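PDB 5W5P: tail fiber protein from Acinetobacter phage AM24, which probably recognises, and may break down, the capsular polysaccharide of Acinetobacter baumannii as a trimeric tailspike at the start of infection. Local coordinates for residues S29-E32 and V33-L37; T77-T80 and T81-D84. All blocks are in the same frame, centred on the assembly; numbering follows the deposited sequence.

Interaction 1 of 2, residues S29-E32 and V33-L37; sequences SQQE and VNNSL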
# COMPACT_ATOMS: atom_id res chain seq x y z
N SER A 29 31.80 -28.07 -54.95
CA SER A 29 32.88 -28.97 -54.59
C SER A 29 32.83 -29.29 -53.10
O SER A 29 32.20 -28.59 -52.30
CB SER A 29 34.23 -28.36 -54.94
OG SER A 29 34.59 -27.34 -54.02
N GLN A 30 33.50 -30.38 -52.72
CA GLN A 30 33.61 -30.73 -51.31
C GLN A 30 34.32 -29.64 -50.53
O GLN A 30 33.98 -29.39 -49.37
CB GLN A 30 34.34 -32.06 -51.14
CG GLN A 30 34.48 -32.50 -49.69
CD GLN A 30 33.15 -32.88 -49.07
OE1 GLN A 30 32.36 -33.62 -49.67
NE2 GLN A 30 32.88 -32.37 -47.87
N GLN A 31 35.31 -28.98 -51.14
CA GLN A 31 35.97 -27.87 -50.47
C GLN A 31 34.99 -26.77 -50.10
O GLN A 31 35.05 -26.21 -49.00
CB GLN A 31 37.10 -27.32 -51.34
CG GLN A 31 37.94 -26.27 -50.64
CD GLN A 31 38.45 -26.73 -49.30
OE1 GLN A 31 39.25 -27.66 -49.21
NE2 GLN A 31 37.98 -26.10 -48.24
N GLU A 32 34.06 -26.45 -51.01
CA GLU A 32 33.05 -25.44 -50.70
C GLU A 32 32.09 -25.91 -49.62
O GLU A 32 31.64 -25.11 -48.79
CB GLU A 32 32.28 -25.07 -51.97
CG GLU A 32 33.05 -24.18 -52.93
CD GLU A 32 32.53 -24.28 -54.35
OE1 GLU A 32 32.42 -25.41 -54.88
OE2 GLU A 32 32.22 -23.22 -54.94
N VAL A 33 31.76 -27.21 -49.61
CA VAL A 33 30.96 -27.77 -48.52
C VAL A 33 31.72 -27.66 -47.20
O VAL A 33 31.15 -27.27 -46.17
CB VAL A 33 30.58 -29.23 -48.84
CG1 VAL A 33 30.33 -30.01 -47.55
CG2 VAL A 33 29.37 -29.28 -49.75
N ASN A 34 33.01 -28.00 -47.21
CA ASN A 34 33.80 -27.89 -45.99
C ASN A 34 33.89 -26.46 -45.50
O ASN A 34 33.91 -26.21 -44.29
CB ASN A 34 35.21 -28.45 -46.22
CG ASN A 34 35.22 -29.95 -46.45
OD1 ASN A 34 34.18 -30.61 -46.39
ND2 ASN A 34 36.40 -30.50 -46.73
N ASN A 35 33.91 -25.49 -46.42
CA ASN A 35 34.09 -24.10 -46.03
C ASN A 35 32.95 -23.56 -45.18
O ASN A 35 33.15 -22.59 -44.45
CB ASN A 35 34.26 -23.23 -47.28
CG ASN A 35 35.64 -23.36 -47.90
OD1 ASN A 35 36.57 -23.88 -47.26
ND2 ASN A 35 35.79 -22.91 -49.14
N SER A 36 31.76 -24.17 -45.25
CA SER A 36 30.64 -23.69 -44.45
C SER A 36 30.83 -23.92 -42.96
O SER A 36 30.05 -23.39 -42.16
CB SER A 36 29.34 -24.33 -44.93
OG SER A 36 29.48 -25.73 -45.05
N LEU A 37 31.83 -24.70 -42.56
CA LEU A 37 32.18 -24.90 -41.16
C LEU A 37 33.35 -24.03 -40.73
O LEU A 37 33.82 -24.17 -39.59
CB LEU A 37 32.52 -26.37 -40.90
CG LEU A 37 31.64 -27.42 -41.60
CD1 LEU A 37 32.20 -28.81 -41.37
CD2 LEU A 37 30.20 -27.33 -41.09
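Ser-29 reaches Val-33 through its carbonyl, which takes the amide hydrogen of Val-33 in the first helical turn of helix 30-35. Its side chain serves as N-cap: OG accepts from Glu-32 N at 3.2 Å, covering an amide that the helix start would otherwise leave without a carbonyl. Serine suits this place because its short hydroxyl folds back over the first turn. Gln-30 comes next, with O accepting from Asn-34 N and NE2 giving one of its hydrogens to Asn-34 OD1 at 2.6 Å. That oxygen lies in the amide plane of Gln-30, whereas NE2 is tilted 32° from the carbonyl plane of Asn-34. With CG opposite the backbone N and a bend at chi2 (69°), the chain curls forward along the helix; Val-33 CG1 packs against Gln-30 NE2 at 3.5 Å. Gln-31 repeats the scheme one residue on: NE2 donates to Asn-35 OD1 at 2.8 Å, but from above the carbonyl plane, and the bond is less straight (138°). Glu-32 closes the capping box, since OE1 accepts from Ser-29 N at 2.7 Å and from Ser-29 OG at 3.0 Å.

Primary amides suit this buried helix because each can give and accept at once. Gln-30 OE1 accepts from Asn-34 ND2 of the third subunit, and Asn-34 ND2 also bonds Gln-30 OE1 of the second. Gln-31 accepts from Ser-25 N through OE1 and bonds Asp-24 OD1 through NE2, both of the second subunit. The bonds along the helix probably fix the amide rotations, so that neutral amides meet each other and the Asp-24 carboxylate of the second subunit across the trimer interface; Glu-32, two-bonded near the helix start, would probably be favoured as an anion.

Interaction 2 of 2, residues T77-T80 and T81-D84; sequences TSDT and TSLD
The carboxylate of Asp-79 is the flat group here, and it meets Thr-81 and Ser-82 mainly along the edge that carries its two oxygens. OD1 is gripped twice. Thr-81 N donates to Asp-79 OD1 at 3.0 Å, nearly in line with the C-O bond, and Ser-82 N donates to the same oxygen at 2.9 Å from the syn side, 22° out of the carboxylate plane. Both hydrogen bonds are nearly straight, with N-H...O angles of 162°. At the other corner, Ser-82 OG lies beside OD2 and donates to it, though the modelled separation of 2.4 Å is very short and its exact length is doubtful. Ser-82 CB stands off to one side of the carboxylate plane, 3.2 Å from Asp-79 OD2. Thr-81 OG1 lies 3.6 Å from Asp-79 OD1.

The group is turned into this place by chi1 of Asp-79 (-163°), which sets CG beside the carbonyl carbon and swings the oxygens forward under the advancing backbone. Aspartate suits the position: one short arm offers two acceptors, enough for two successive amides and a hydroxyl. Serine suits the far end because its amide and hydroxyl can address both oxygens together. Outside the turn, OD2 also forms a salt bridge with Lys-99, which should favour the ionised carboxylate and ties the loop to strand 97-100; Ser-82 O accepts from Arg-97 NE.

With the side-chain oxygen of Asp-79 accepting from the backbone N two residues later, the arrangement is an Asx turn, extended by the bond from Ser-82 N, in the surface loop that leads from strand 71-75 to strand 89-91, two strands of an antiparallel sheet that both border 97-100.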
# COMPACT_ATOMS: atom_id res chain seq x y z
N THR A 77 16.84 -17.20 -50.44
CA THR A 77 16.93 -17.19 -51.90
C THR A 77 15.86 -16.32 -52.54
O THR A 77 16.05 -15.86 -53.67
CB THR A 77 16.84 -18.62 -52.45
OG1 THR A 77 17.54 -19.52 -51.59
CG2 THR A 77 17.44 -18.69 -53.84
N SER A 78 14.74 -16.08 -51.85
CA SER A 78 13.67 -15.25 -52.39
C SER A 78 13.98 -13.76 -52.32
O SER A 78 13.33 -12.97 -53.01
CB SER A 78 12.36 -15.54 -51.66
OG SER A 78 12.46 -15.22 -50.28
N ASP A 79 14.95 -13.35 -51.50
CA ASP A 79 15.29 -11.95 -51.31
C ASP A 79 16.51 -11.59 -52.15
O ASP A 79 17.60 -12.13 -51.93
CB ASP A 79 15.55 -11.64 -49.83
CG ASP A 79 15.48 -10.15 -49.52
OD1 ASP A 79 15.81 -9.33 -50.41
OD2 ASP A 79 15.12 -9.80 -48.38
N THR A 80 16.32 -10.66 -53.08
CA THR A 80 17.40 -10.16 -53.92
C THR A 80 17.54 -8.64 -53.84
O THR A 80 18.25 -8.05 -54.66
CB THR A 80 17.18 -10.57 -55.38
OG1 THR A 80 15.82 -10.32 -55.74
CG2 THR A 80 17.48 -12.05 -55.57
N THR A 81 16.87 -8.00 -52.88
CA THR A 81 16.83 -6.54 -52.82
C THR A 81 17.16 -5.97 -51.45
O THR A 81 17.54 -4.79 -51.39
CB THR A 81 15.44 -6.03 -53.24
OG1 THR A 81 14.42 -6.80 -52.60
CG2 THR A 81 15.28 -6.14 -54.75
N SER A 82 17.03 -6.73 -50.37
CA SER A 82 17.26 -6.19 -49.03
C SER A 82 18.69 -5.69 -48.88
O SER A 82 19.64 -6.30 -49.39
CB SER A 82 16.96 -7.24 -47.97
OG SER A 82 15.57 -7.47 -47.84
N LEU A 83 18.85 -4.58 -48.17
CA LEU A 83 20.16 -3.97 -47.98
C LEU A 83 20.86 -4.56 -46.76
O LEU A 83 20.22 -5.03 -45.82
CB LEU A 83 20.03 -2.46 -47.82
CG LEU A 83 19.33 -1.71 -48.96
CD1 LEU A 83 19.43 -0.20 -48.75
CD2 LEU A 83 19.90 -2.11 -50.32
N ASP A 84 22.19 -4.54 -46.81
CA ASP A 84 23.00 -4.99 -45.68
C ASP A 84 22.86 -4.01 -44.52
O ASP A 84 23.02 -2.80 -44.70
CB ASP A 84 24.46 -5.10 -46.12
CG ASP A 84 25.32 -5.88 -45.13
OD1 ASP A 84 25.40 -5.46 -43.95
OD2 ASP A 84 25.91 -6.90 -45.53

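How the interactions relate
Interaction 1 precedes interaction 2 along the chain, and both belong to the N-terminal end of the elongated tailspike, on the same side of the chain's centre. Their centres are 23 Å apart, and their nearest atoms, about 14 Å apart, do not touch. Residues 29-37 carry helix 30-35, buried against the equivalent segments of the other two subunits, whereas residues 77-84 form a surface loop on the four-stranded antiparallel sheet that follows, touched by no other chain of the assembly. Parallel strands stacked in solenoid fashion come later in the sequence. One contact therefore belongs to the trimer interface, the other to the outer surface of a single subunit.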